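Local coordinates for single-stranded DNA-binding protein (Thermus aquaticus, PDB 2IHF) that probably binds single-stranded DNA and recruits partner proteins to it during DNA replication, recombination and repair, at residues Y53-L58 / K94-V99; G199-D204 / T217-L222; V153-A158 / L174-W179; T138-L143 / E188-D193. The protein carries 1 engineered substitution. All blocks are in the same frame, centred on the assembly; numbering follows the deposited sequence.

Contact 1: Y53-L58 / K94-V99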
loop_
_atom_site.group_PDB
_atom_site.type_symbol
_atom_site.label_atom_id
_atom_site.label_comp_id
_atom_site.label_asym_id
_atom_site.label_seq_id
_atom_site.Cartn_x
_atom_site.Cartn_y
_atom_site.Cartn_z
ATOM N N TYR A 53 16.502 -9.213 -2.356
ATOM C CA TYR A 53 16.272 -10.143 -3.461
ATOM C C TYR A 53 15.111 -11.019 -3.025
ATOM O O TYR A 53 15.217 -11.731 -2.026
ATOM C CB TYR A 53 17.514 -11.011 -3.708
ATOM C CG TYR A 53 18.787 -10.220 -3.939
ATOM C CD1 TYR A 53 19.498 -9.670 -2.869
ATOM C CD2 TYR A 53 19.271 -10.006 -5.227
ATOM C CE1 TYR A 53 20.659 -8.929 -3.078
ATOM C CE2 TYR A 53 20.432 -9.266 -5.447
ATOM C CZ TYR A 53 21.121 -8.733 -4.369
ATOM O OH TYR A 53 22.282 -8.022 -4.579
ATOM N N HIS A 54 13.999 -10.959 -3.753
ATOM C CA HIS A 54 12.844 -11.763 -3.384
ATOM C C HIS A 54 12.253 -12.576 -4.508
ATOM O O HIS A 54 12.073 -12.092 -5.623
ATOM C CB HIS A 54 11.722 -10.901 -2.797
ATOM C CG HIS A 54 12.050 -10.305 -1.470
ATOM N ND1 HIS A 54 12.178 -8.947 -1.277
ATOM C CD2 HIS A 54 12.307 -10.882 -0.275
ATOM C CE1 HIS A 54 12.503 -8.715 -0.020
ATOM N NE2 HIS A 54 12.588 -9.873 0.610
ATOM N N ARG A 55 11.937 -13.824 -4.193
ATOM C CA ARG A 55 11.313 -14.698 -5.162
ATOM C C ARG A 55 9.828 -14.404 -5.050
ATOM O O ARG A 55 9.292 -14.229 -3.952
ATOM C CB ARG A 55 11.568 -16.172 -4.832
ATOM C CG ARG A 55 11.116 -17.125 -5.936
ATOM C CD ARG A 55 11.076 -18.559 -5.457
ATOM N NE ARG A 55 10.070 -18.736 -4.416
ATOM C CZ ARG A 55 9.699 -19.913 -3.921
ATOM N NH1 ARG A 55 10.258 -21.034 -4.374
ATOM N NH2 ARG A 55 8.762 -19.967 -2.981
ATOM N N VAL A 56 9.166 -14.340 -6.190
ATOM C CA VAL A 56 7.742 -14.073 -6.211
ATOM C C VAL A 56 7.073 -15.169 -7.030
ATOM O O VAL A 56 7.535 -15.502 -8.121
ATOM C CB VAL A 56 7.467 -12.679 -6.833
ATOM C CG1 VAL A 56 5.990 -12.495 -7.076
ATOM C CG2 VAL A 56 7.977 -11.580 -5.899
ATOM N N ARG A 57 5.994 -15.741 -6.503
ATOM C CA ARG A 57 5.299 -16.804 -7.217
ATOM C C ARG A 57 3.928 -16.432 -7.751
ATOM O O ARG A 57 3.041 -16.044 -6.996
ATOM C CB ARG A 57 5.168 -18.048 -6.341
ATOM C CG ARG A 57 4.268 -19.107 -6.958
ATOM C CD ARG A 57 4.447 -20.443 -6.288
ATOM N NE ARG A 57 5.832 -20.882 -6.383
ATOM C CZ ARG A 57 6.287 -22.023 -5.876
ATOM N NH1 ARG A 57 5.454 -22.841 -5.238
ATOM N NH2 ARG A 57 7.572 -22.340 -5.995
ATOM N N LEU A 58 3.778 -16.571 -9.068
ATOM C CA LEU A 58 2.532 -16.300 -9.788
ATOM C C LEU A 58 1.911 -17.653 -10.107
ATOM O O LEU A 58 2.623 -18.615 -10.405
ATOM C CB LEU A 58 2.813 -15.573 -11.105
ATOM C CG LEU A 58 2.271 -14.170 -11.348
ATOM C CD1 LEU A 58 2.524 -13.799 -12.803
ATOM C CD2 LEU A 58 0.794 -14.120 -11.053
ATOM N N LYS A 94 11.999 -26.532 7.577
ATOM C CA LYS A 94 10.642 -26.909 7.977
ATOM C C LYS A 94 9.586 -25.860 7.617
ATOM O O LYS A 94 8.442 -26.209 7.339
ATOM C CB LYS A 94 10.589 -27.187 9.479
ATOM C CG LYS A 94 11.485 -28.311 9.919
ATOM C CD LYS A 94 10.847 -29.124 11.032
ATOM C CE LYS A 94 11.678 -30.362 11.365
ATOM N NZ LYS A 94 11.768 -31.324 10.218
ATOM N N SER A 95 9.963 -24.583 7.627
ATOM C CA SER A 95 9.019 -23.520 7.292
ATOM C C SER A 95 9.581 -22.569 6.247
ATOM O O SER A 95 10.794 -22.504 6.032
ATOM C CB SER A 95 8.655 -22.708 8.531
ATOM O OG SER A 95 9.616 -21.695 8.754
ATOM N N GLU A 96 8.687 -21.829 5.599
ATOM C CA GLU A 96 9.089 -20.863 4.588
ATOM C C GLU A 96 8.046 -19.777 4.368
ATOM O O GLU A 96 6.844 -20.039 4.413
ATOM C CB GLU A 96 9.359 -21.559 3.258
ATOM C CG GLU A 96 10.080 -20.659 2.278
ATOM C CD GLU A 96 10.708 -21.418 1.134
ATOM O OE1 GLU A 96 9.956 -21.875 0.246
ATOM O OE2 GLU A 96 11.954 -21.563 1.134
ATOM N N VAL A 97 8.528 -18.556 4.144
ATOM C CA VAL A 97 7.675 -17.400 3.868
ATOM C C VAL A 97 8.032 -16.892 2.461
ATOM O O VAL A 97 9.167 -16.478 2.211
ATOM C CB VAL A 97 7.895 -16.259 4.907
ATOM C CG1 VAL A 97 7.167 -15.007 4.467
ATOM C CG2 VAL A 97 7.386 -16.688 6.278
ATOM N N GLN A 98 7.067 -16.942 1.547
ATOM C CA GLN A 98 7.283 -16.491 0.172
ATOM C C GLN A 98 6.209 -15.504 -0.233
ATOM O O GLN A 98 5.092 -15.523 0.287
ATOM C CB GLN A 98 7.221 -17.667 -0.819
ATOM C CG GLN A 98 5.890 -18.465 -0.744
ATOM C CD GLN A 98 5.471 -19.137 -2.061
ATOM O OE1 GLN A 98 6.266 -19.811 -2.719
ATOM N NE2 GLN A 98 4.206 -18.960 -2.435
ATOM N N VAL A 99 6.546 -14.645 -1.180
ATOM C CA VAL A 99 5.572 -13.701 -1.680
ATOM C C VAL A 99 4.780 -14.416 -2.779
ATOM O O VAL A 99 5.348 -14.969 -3.717
ATOM C CB VAL A 99 6.258 -12.451 -2.261
ATOM C CG1 VAL A 99 5.217 -11.501 -2.817
ATOM C CG2 VAL A 99 7.083 -11.762 -1.191
HETATM O O HOH W 1 9.508 -14.817 -1.432
HETATM O O HOH W 2 3.185 -21.821 -3.627
#
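Gln98 reaches across to Arg55 and Arg57 with one extended side chain. Its CG sits between the backbone N and the carbonyl carbon (chi1 56°), and the chain beyond is stretched out, which carries the amide to the two guanidinium groups. OE1 stands above the centre of the Arg57 guanidinium, 3.8 Å from NE, with amide and guanidinium planes perpendicular. That is contact over a face: the N-H groups of Arg57 point elsewhere, NE to Asp31 in a salt bridge. The same OE1 comes to 2.5 Å from Arg55 NH2, a doubtful approach whose angle is too poor for a hydrogen bond. Arg55 gets there through a bend at chi3, and NH2 also lies 3.9 Å from Glu96 OE1, a long ion pair well out of the guanidinium plane. A water accepts from Arg57 NH1 and, weakly, from Gln98 NE2. With an alanine here instead of Gln98, the face of Arg57 would probably lose its amide cover and this water one of its holders.

Between the two segments one direct backbone bond forms, Arg57 N to Val99 O (3.0 Å, 168° at the hydrogen); Arg57 goes on to pair with Ala101. Because the strands diverge, at 71° between their local axes, a second water bridges the next step, donating to Arg55 O and accepting from Val99 N. On the buried side, Val56 CG2 rests 4.1 Å from Val99 CB.

Strands 47-59 and 95-107 form the parallel pair that closes the first OB barrel. Strand 28-41 flanks the former; Val56 also packs on Val78, and Val99 on Leu82 and on Leu201 of the second OB unit.

Contact 2: G199-D204 / T217-L222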
loop_
_atom_site.group_PDB
_atom_site.type_symbol
_atom_site.label_atom_id
_atom_site.label_comp_id
_atom_site.label_asym_id
_atom_site.label_seq_id
_atom_site.Cartn_x
_atom_site.Cartn_y
_atom_site.Cartn_z
ATOM N N GLY A 199 5.829 -1.886 6.896
ATOM C CA GLY A 199 7.270 -1.944 6.745
ATOM C C GLY A 199 7.778 -2.452 5.414
ATOM O O GLY A 199 7.108 -2.285 4.396
ATOM N N ARG A 200 8.965 -3.063 5.442
ATOM C CA ARG A 200 9.637 -3.589 4.262
ATOM C C ARG A 200 9.924 -5.078 4.413
ATOM O O ARG A 200 10.125 -5.574 5.516
ATOM C CB ARG A 200 10.966 -2.857 4.043
ATOM C CG ARG A 200 10.823 -1.357 4.069
ATOM C CD ARG A 200 12.084 -0.653 3.604
ATOM N NE ARG A 200 11.967 0.814 3.628
ATOM C CZ ARG A 200 11.160 1.542 2.852
ATOM N NH1 ARG A 200 10.362 0.957 1.960
ATOM N NH2 ARG A 200 11.162 2.866 2.958
ATOM N N LEU A 201 9.957 -5.774 3.285
ATOM C CA LEU A 201 10.240 -7.196 3.260
ATOM C C LEU A 201 11.753 -7.365 3.097
ATOM O O LEU A 201 12.322 -6.897 2.114
ATOM C CB LEU A 201 9.515 -7.839 2.084
ATOM C CG LEU A 201 9.389 -9.358 2.118
ATOM C CD1 LEU A 201 8.676 -9.770 3.396
ATOM C CD2 LEU A 201 8.615 -9.833 0.904
ATOM N N VAL A 202 12.396 -8.026 4.062
ATOM C CA VAL A 202 13.849 -8.248 4.032
ATOM C C VAL A 202 14.229 -9.729 4.198
ATOM O O VAL A 202 13.386 -10.561 4.555
ATOM C CB VAL A 202 14.563 -7.424 5.143
ATOM C CG1 VAL A 202 14.273 -5.948 4.965
ATOM C CG2 VAL A 202 14.103 -7.887 6.529
ATOM N N ASN A 203 15.497 -10.058 3.945
ATOM C CA ASN A 203 15.962 -11.441 4.059
ATOM C C ASN A 203 17.122 -11.602 5.022
ATOM O O ASN A 203 17.746 -10.627 5.431
ATOM C CB ASN A 203 16.405 -11.974 2.694
ATOM C CG ASN A 203 15.247 -12.188 1.749
ATOM O OD1 ASN A 203 15.330 -11.844 0.566
ATOM N ND2 ASN A 203 14.161 -12.771 2.259
ATOM N N ASP A 204 17.401 -12.860 5.360
ATOM C CA ASP A 204 18.501 -13.228 6.247
ATOM C C ASP A 204 18.938 -14.657 5.935
ATOM O O ASP A 204 18.042 -15.494 5.699
ATOM C CB ASP A 204 18.065 -13.141 7.708
ATOM C CG ASP A 204 18.819 -12.076 8.473
ATOM O OD1 ASP A 204 20.069 -12.142 8.527
ATOM O OD2 ASP A 204 18.156 -11.174 9.023
ATOM N N THR A 217 12.877 -14.960 5.585
ATOM C CA THR A 217 12.275 -13.754 5.053
ATOM C C THR A 217 11.455 -13.189 6.213
ATOM O O THR A 217 10.704 -13.925 6.856
ATOM C CB THR A 217 11.348 -14.080 3.876
ATOM O OG1 THR A 217 12.126 -14.619 2.804
ATOM C CG2 THR A 217 10.625 -12.835 3.396
ATOM N N ARG A 218 11.628 -11.904 6.508
ATOM C CA ARG A 218 10.873 -11.282 7.589
ATOM C C ARG A 218 10.508 -9.841 7.226
ATOM O O ARG A 218 10.867 -9.358 6.163
ATOM C CB ARG A 218 11.678 -11.320 8.893
ATOM C CG ARG A 218 12.699 -10.215 9.055
ATOM C CD ARG A 218 13.274 -10.270 10.457
ATOM N NE ARG A 218 14.726 -10.402 10.442
ATOM C CZ ARG A 218 15.572 -9.385 10.327
ATOM N NH1 ARG A 218 15.121 -8.136 10.217
ATOM N NH2 ARG A 218 16.877 -9.619 10.326
ATOM N N VAL A 219 9.779 -9.168 8.107
ATOM C CA VAL A 219 9.364 -7.789 7.874
ATOM C C VAL A 219 10.086 -6.829 8.833
ATOM O O VAL A 219 10.152 -7.069 10.031
ATOM C CB VAL A 219 7.820 -7.635 8.063
ATOM C CG1 VAL A 219 7.416 -6.164 7.994
ATOM C CG2 VAL A 219 7.072 -8.448 7.006
ATOM N N GLU A 220 10.646 -5.753 8.287
ATOM C CA GLU A 220 11.334 -4.740 9.087
ATOM C C GLU A 220 10.297 -3.627 9.235
ATOM O O GLU A 220 9.892 -3.019 8.248
ATOM C CB GLU A 220 12.559 -4.222 8.329
ATOM C CG GLU A 220 13.523 -3.399 9.162
ATOM C CD GLU A 220 14.796 -4.165 9.508
ATOM O OE1 GLU A 220 14.726 -5.149 10.278
ATOM O OE2 GLU A 220 15.872 -3.791 8.998
ATOM N N ALA A 221 9.866 -3.356 10.459
ATOM C CA ALA A 221 8.839 -2.346 10.678
ATOM C C ALA A 221 9.271 -0.894 10.546
ATOM O O ALA A 221 10.333 -0.504 11.028
ATOM C CB ALA A 221 8.191 -2.554 12.046
ATOM N N LEU A 222 8.426 -0.100 9.889
ATOM C CA LEU A 222 8.641 1.339 9.709
ATOM C C LEU A 222 7.636 2.072 10.592
ATOM O O LEU A 222 7.895 3.173 11.062
ATOM C CB LEU A 222 8.416 1.739 8.249
ATOM C CG LEU A 222 9.293 1.058 7.198
ATOM C CD1 LEU A 222 8.935 1.582 5.825
ATOM C CD2 LEU A 222 10.744 1.323 7.493
#
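Arg200 with Glu220 and Val202 with Arg218 are hydrogen-bonded antiparallel pairs, the local strand axes approaching to 4.6 Å at 147°. Four N-H...O bonds fill these rungs, the shortest being Glu220 N to Arg200 O (2.8 Å). Between them, at the non-hydrogen-bonded pair, Leu201 and Val219 share the face turned toward Leu82 of the first OB unit; Leu201 CD1 sits 3.6 Å from Thr217 CG2 and 4.2 Å from Val219 CG2.

The other face carries Arg200, Val202, Arg218 and Glu220 and is mostly charged. Arg218 leaves its backbone with CG squeezed between N and carbonyl carbon (chi1 83°), laying CG 3.7 Å from Val202 CG2 before the chain turns at chi3. Its NH1 meets Glu220 OE1 edge-on, in the guanidinium plane, at 3.0 Å, and NH2 completes a three-residue salt-bridge network with Asp204, though that spacing is modelled doubtfully short. Glu220 OE1 has a further donor in Gln177 NE2.

At the far end, Leu222 CD1 lies over the centre of the Arg200 guanidinium, 3.7 Å from CZ, the two side chains crossing near a right angle; Arg200 NH1 bonds to the backbone O of Asn129. Leu222 also presses CG against Gly199 CA at 3.6 Å, where a side chain on the glycine would run into Glu220 O.

Strands 194-203 and 217-221 form the β4-β5 hairpin of the second OB fold, joined by a loop that is partly unmodelled.

Contact 3: V153-A158 / L174-W179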
loop_
_atom_site.group_PDB
_atom_site.type_symbol
_atom_site.label_atom_id
_atom_site.label_comp_id
_atom_site.label_asym_id
_atom_site.label_seq_id
_atom_site.Cartn_x
_atom_site.Cartn_y
_atom_site.Cartn_z
ATOM N N VAL A 153 13.822 -5.268 18.526
ATOM C CA VAL A 153 12.885 -6.276 18.977
ATOM C C VAL A 153 12.516 -7.241 17.870
ATOM O O VAL A 153 12.569 -6.910 16.691
ATOM C CB VAL A 153 11.593 -5.633 19.543
ATOM C CG1 VAL A 153 10.793 -4.989 18.418
ATOM C CG2 VAL A 153 10.757 -6.682 20.265
ATOM N N ARG A 154 12.160 -8.452 18.275
ATOM C CA ARG A 154 11.746 -9.500 17.361
ATOM C C ARG A 154 10.419 -9.988 17.907
ATOM O O ARG A 154 10.279 -10.217 19.102
ATOM C CB ARG A 154 12.767 -10.637 17.359
ATOM C CG ARG A 154 12.402 -11.824 16.464
ATOM C CD ARG A 154 12.476 -11.449 14.991
ATOM N NE ARG A 154 13.747 -10.803 14.661
ATOM C CZ ARG A 154 14.530 -11.153 13.644
ATOM N NH1 ARG A 154 14.182 -12.155 12.848
ATOM N NH2 ARG A 154 15.657 -10.492 13.416
ATOM N N LEU A 155 9.430 -10.112 17.037
ATOM C CA LEU A 155 8.137 -10.598 17.473
ATOM C C LEU A 155 7.502 -11.486 16.420
ATOM O O LEU A 155 7.807 -11.369 15.233
ATOM C CB LEU A 155 7.233 -9.424 17.843
ATOM C CG LEU A 155 7.091 -8.290 16.843
ATOM C CD1 LEU A 155 5.972 -8.622 15.874
ATOM C CD2 LEU A 155 6.791 -6.998 17.579
ATOM N N GLY A 156 6.644 -12.396 16.867
ATOM C CA GLY A 156 5.978 -13.307 15.956
ATOM C C GLY A 156 4.548 -12.858 15.769
ATOM O O GLY A 156 3.874 -12.508 16.731
ATOM N N LEU A 157 4.079 -12.871 14.530
ATOM C CA LEU A 157 2.724 -12.436 14.234
ATOM C C LEU A 157 1.917 -13.540 13.559
ATOM O O LEU A 157 2.421 -14.242 12.684
ATOM C CB LEU A 157 2.771 -11.201 13.317
ATOM C CG LEU A 157 1.503 -10.360 13.220
ATOM C CD1 LEU A 157 1.211 -9.769 14.582
ATOM C CD2 LEU A 157 1.668 -9.259 12.197
ATOM N N ALA A 158 0.667 -13.694 13.979
ATOM C CA ALA A 158 -0.217 -14.684 13.386
ATOM C C ALA A 158 -1.216 -13.876 12.572
ATOM O O ALA A 158 -1.937 -13.058 13.127
ATOM C CB ALA A 158 -0.928 -15.473 14.467
ATOM N N LEU A 174 4.307 -14.932 10.784
ATOM C CA LEU A 174 5.317 -14.026 10.254
ATOM C C LEU A 174 6.167 -13.325 11.320
ATOM O O LEU A 174 5.663 -12.870 12.355
ATOM C CB LEU A 174 4.598 -12.999 9.360
ATOM C CG LEU A 174 3.529 -13.646 8.446
ATOM C CD1 LEU A 174 2.634 -12.597 7.817
ATOM C CD2 LEU A 174 4.199 -14.494 7.372
ATOM N N GLU A 175 7.471 -13.256 11.054
ATOM C CA GLU A 175 8.425 -12.606 11.950
ATOM C C GLU A 175 8.606 -11.128 11.611
ATOM O O GLU A 175 8.802 -10.762 10.457
ATOM C CB GLU A 175 9.779 -13.314 11.884
ATOM C CG GLU A 175 9.799 -14.636 12.621
ATOM C CD GLU A 175 9.567 -14.471 14.116
ATOM O OE1 GLU A 175 10.355 -13.749 14.773
ATOM O OE2 GLU A 175 8.596 -15.066 14.635
ATOM N N VAL A 176 8.545 -10.286 12.634
ATOM C CA VAL A 176 8.692 -8.847 12.462
ATOM C C VAL A 176 9.839 -8.318 13.324
ATOM O O VAL A 176 10.042 -8.770 14.446
ATOM C CB VAL A 176 7.385 -8.093 12.878
ATOM C CG1 VAL A 176 7.572 -6.593 12.743
ATOM C CG2 VAL A 176 6.203 -8.559 12.032
ATOM N N GLN A 177 10.596 -7.369 12.790
ATOM C CA GLN A 177 11.678 -6.763 13.542
ATOM C C GLN A 177 11.539 -5.240 13.485
ATOM O O GLN A 177 11.162 -4.678 12.453
ATOM C CB GLN A 177 13.034 -7.190 12.986
ATOM C CG GLN A 177 14.198 -6.541 13.743
ATOM C CD GLN A 177 15.556 -7.167 13.448
ATOM O OE1 GLN A 177 16.018 -8.057 14.166
ATOM N NE2 GLN A 177 16.197 -6.702 12.384
ATOM N N ALA A 178 11.825 -4.579 14.607
ATOM C CA ALA A 178 11.752 -3.128 14.691
ATOM C C ALA A 178 12.968 -2.604 15.451
ATOM O O ALA A 178 13.650 -3.357 16.146
ATOM C CB ALA A 178 10.475 -2.699 15.381
ATOM N N TRP A 179 13.221 -1.304 15.318
ATOM C CA TRP A 179 14.370 -0.670 15.940
ATOM C C TRP A 179 14.072 0.575 16.741
ATOM O O TRP A 179 13.016 1.198 16.587
ATOM C CB TRP A 179 15.381 -0.274 14.871
ATOM C CG TRP A 179 15.860 -1.403 14.050
ATOM C CD1 TRP A 179 15.235 -1.970 12.970
ATOM C CD2 TRP A 179 17.070 -2.139 14.254
ATOM N NE1 TRP A 179 15.989 -3.019 12.487
ATOM C CE2 TRP A 179 17.115 -3.140 13.252
ATOM C CE3 TRP A 179 18.118 -2.046 15.179
ATOM C CZ2 TRP A 179 18.176 -4.045 13.160
ATOM C CZ3 TRP A 179 19.169 -2.946 15.086
ATOM C CH2 TRP A 179 19.190 -3.933 14.078
HETATM O O HOH W 3 13.361 -14.276 14.431
#
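Val153 opens the ladder: its N donates to Ala178 O, its O accepts from Ala178 N, and CG1 touches Ala178 CB at 3.8 Å. Arg154 lies on the opposite face. Its chain leaves extended, with CG anti to N (chi1 178°), then folds at chi2 and chi3, bringing CD to 3.1 Å from Glu175 OE1 and NH2 to 2.6 Å from Gln177 OE1. That last bond arrives from well above the plane of the amide carbonyl, the two flat groups standing nearly perpendicular. Water joins Arg154 NH1, weakly, to Glu175 OE1. A leucine in place of Arg154 would probably leave Gln177 OE1 without this donor and the water without its second partner.

Leu155 turns inward beside Val176, where CD1 is jammed against Val176 CB at 3.4 Å. This pair is part of the interior of the second OB barrel, in which the strands act as the antiparallel β2-β3 hairpin. At Gly156 the absent side chain lets Glu175 OE2 come to 3.4 Å from CA; that carboxylate is paired with Arg139, in the irregular part of 128-145. Leu157 exchanges backbone bonds with Leu174, N to O at 2.7 Å, and its CB lies 3.5 Å from the same Leu174 O.

Contact 4: T138-L143 / E188-D193. Engineered in segment 188-193: Ala190 (natural residue Arg).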
loop_
_atom_site.group_PDB
_atom_site.type_symbol
_atom_site.label_atom_id
_atom_site.label_comp_id
_atom_site.label_asym_id
_atom_site.label_seq_id
_atom_site.Cartn_x
_atom_site.Cartn_y
_atom_site.Cartn_z
ATOM N N THR A 138 2.116 -14.016 18.547
ATOM C CA THR A 138 2.100 -15.430 18.883
ATOM C C THR A 138 3.006 -15.693 20.079
ATOM O O THR A 138 3.113 -16.826 20.546
ATOM C CB THR A 138 2.581 -16.296 17.703
ATOM O OG1 THR A 138 3.883 -15.867 17.296
ATOM C CG2 THR A 138 1.619 -16.194 16.536
ATOM N N ARG A 139 3.661 -14.639 20.564
ATOM C CA ARG A 139 4.556 -14.732 21.716
ATOM C C ARG A 139 4.914 -13.345 22.245
ATOM O O ARG A 139 4.634 -12.335 21.606
ATOM C CB ARG A 139 5.839 -15.487 21.340
ATOM C CG ARG A 139 6.726 -14.824 20.285
ATOM C CD ARG A 139 8.038 -15.596 20.150
ATOM N NE ARG A 139 9.069 -14.837 19.447
ATOM C CZ ARG A 139 9.155 -14.736 18.127
ATOM N NH1 ARG A 139 8.273 -15.351 17.356
ATOM N NH2 ARG A 139 10.119 -14.008 17.585
ATOM N N ASP A 140 5.504 -13.299 23.433
ATOM C CA ASP A 140 5.907 -12.026 24.011
ATOM C C ASP A 140 7.041 -11.509 23.149
ATOM O O ASP A 140 7.828 -12.293 22.623
ATOM C CB ASP A 140 6.398 -12.203 25.451
ATOM C CG ASP A 140 5.266 -12.465 26.435
ATOM O OD1 ASP A 140 4.098 -12.148 26.121
ATOM O OD2 ASP A 140 5.551 -12.974 27.541
ATOM N N PRO A 141 7.144 -10.185 22.983
ATOM C CA PRO A 141 8.226 -9.638 22.154
ATOM C C PRO A 141 9.624 -9.844 22.764
ATOM O O PRO A 141 9.789 -9.843 23.983
ATOM C CB PRO A 141 7.827 -8.168 21.996
ATOM C CG PRO A 141 7.056 -7.884 23.250
ATOM C CD PRO A 141 6.231 -9.127 23.447
ATOM N N ASP A 142 10.626 -10.048 21.915
ATOM C CA ASP A 142 11.987 -10.272 22.387
ATOM C C ASP A 142 12.815 -9.039 22.137
ATOM O O ASP A 142 13.219 -8.779 21.013
ATOM C CB ASP A 142 12.630 -11.458 21.662
ATOM C CG ASP A 142 11.908 -12.756 21.925
ATOM O OD1 ASP A 142 11.711 -13.080 23.115
ATOM O OD2 ASP A 142 11.541 -13.454 20.952
ATOM N N LEU A 143 13.073 -8.287 23.198
ATOM C CA LEU A 143 13.853 -7.057 23.105
ATOM C C LEU A 143 15.330 -7.264 23.461
ATOM O O LEU A 143 15.644 -7.892 24.473
ATOM C CB LEU A 143 13.242 -6.006 24.033
ATOM C CG LEU A 143 13.952 -4.655 24.089
ATOM C CD1 LEU A 143 13.673 -3.867 22.818
ATOM C CD2 LEU A 143 13.462 -3.884 25.303
ATOM N N GLU A 188 6.519 -3.500 25.166
ATOM C CA GLU A 188 5.466 -3.508 26.176
ATOM C C GLU A 188 4.279 -4.387 25.773
ATOM O O GLU A 188 3.342 -4.565 26.553
ATOM C CB GLU A 188 4.967 -2.084 26.428
ATOM C CG GLU A 188 6.055 -1.084 26.799
ATOM C CD GLU A 188 5.937 -0.594 28.230
ATOM O OE1 GLU A 188 4.806 -0.281 28.659
ATOM O OE2 GLU A 188 6.973 -0.504 28.925
ATOM N N LEU A 189 4.317 -4.922 24.555
ATOM C CA LEU A 189 3.241 -5.772 24.048
ATOM C C LEU A 189 3.371 -7.170 24.631
ATOM O O LEU A 189 4.414 -7.531 25.186
ATOM C CB LEU A 189 3.286 -5.845 22.513
ATOM C CG LEU A 189 3.140 -4.561 21.673
ATOM C CD1 LEU A 189 3.422 -4.871 20.210
ATOM C CD2 LEU A 189 1.756 -3.981 21.834
ATOM N N ALA A 190 2.311 -7.958 24.483
ATOM C CA ALA A 190 2.276 -9.321 25.000
ATOM C C ALA A 190 1.616 -10.286 24.022
ATOM O O ALA A 190 0.897 -9.873 23.117
ATOM C CB ALA A 190 1.527 -9.347 26.338
ATOM N N LYS A 191 1.878 -11.573 24.213
ATOM C CA LYS A 191 1.293 -12.622 23.392
ATOM C C LYS A 191 -0.218 -12.414 23.328
ATOM O O LYS A 191 -0.850 -12.186 24.353
ATOM C CB LYS A 191 1.610 -13.977 24.017
ATOM C CG LYS A 191 1.044 -15.154 23.290
ATOM C CD LYS A 191 1.300 -16.408 24.087
ATOM C CE LYS A 191 0.673 -17.592 23.409
ATOM N NZ LYS A 191 0.338 -18.636 24.407
ATOM N N GLY A 192 -0.790 -12.485 22.128
ATOM C CA GLY A 192 -2.223 -12.286 21.971
ATOM C C GLY A 192 -2.625 -10.881 21.531
ATOM O O GLY A 192 -3.705 -10.679 20.982
ATOM N N ASP A 193 -1.762 -9.901 21.775
ATOM C CA ASP A 193 -2.062 -8.529 21.395
ATOM C C ASP A 193 -2.178 -8.322 19.899
ATOM O O ASP A 193 -1.461 -8.946 19.117
ATOM C CB ASP A 193 -0.991 -7.573 21.914
ATOM C CG ASP A 193 -1.074 -7.358 23.395
ATOM O OD1 ASP A 193 -2.088 -7.769 23.994
ATOM O OD2 ASP A 193 -0.129 -6.761 23.953
#
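Lys191 lies along the backbone of Thr138 and Arg139, held at its root by Asp140. Its N-H donates to Asp140 OD1 over 3.0 Å, a nearly straight bond (166°) that meets the oxygen close to the line of its own C-O bond. From there the side chain can be followed outward. CB lies 3.7 Å from the same Asp140 OD1 and close to the carbonyl carbon of Arg139. CG, placed anti to the backbone N by a chi1 of 179°, rests 3.8 Å from Thr138 C and equally near Arg139 N. Lys191 CD passes 4.0 Å from Thr138 O, Lys191 CE comes within 3.8 Å of that oxygen, and NZ heads away beyond the contact on the still extended chain.

The lysine is the second residue of a type II β turn, Ala190 to Asp193, in the connection between helix 180-186 and strand 194-203 of the second OB fold. Gly192 takes the third position, with a positive phi (98°) at which a CB would crowd the preceding carbonyl. Asp193 N closes the turn onto Ala190 O, while its OD2 accepts from Ala190 N. Ala190 is an engineered residue, arginine in the natural protein; its CB brushes Asp140 OD1. Farther along, the Pro141 ring sets CD 3.0 Å from Leu189 O and CG against Leu189 CB, and the ring also packs on Val153 of strand 151-159.

One chain carries two OB units in a continuous curled sheet, contact 1 in the first and contacts 2, 3 and 4 in the second. Contact 1 closes before contact 4 opens; contact 3 nests inside contact 4; contact 2 follows. Contact 3 is the meeting ground of the second unit, its centre about 9 Å from those of contacts 2 and 4: strand 172-179 pairs with 217-221 on one side, and strand 151-159 with 128-145 on the other. Contacts 1 and 2, centres about 13 Å apart, touch where the two units pack together. Contact 4 lies outermost, its centre about 25 Å from that of contact 1. With two OB units per chain, the homodimer brings four, consistent with single-stranded DNA binding.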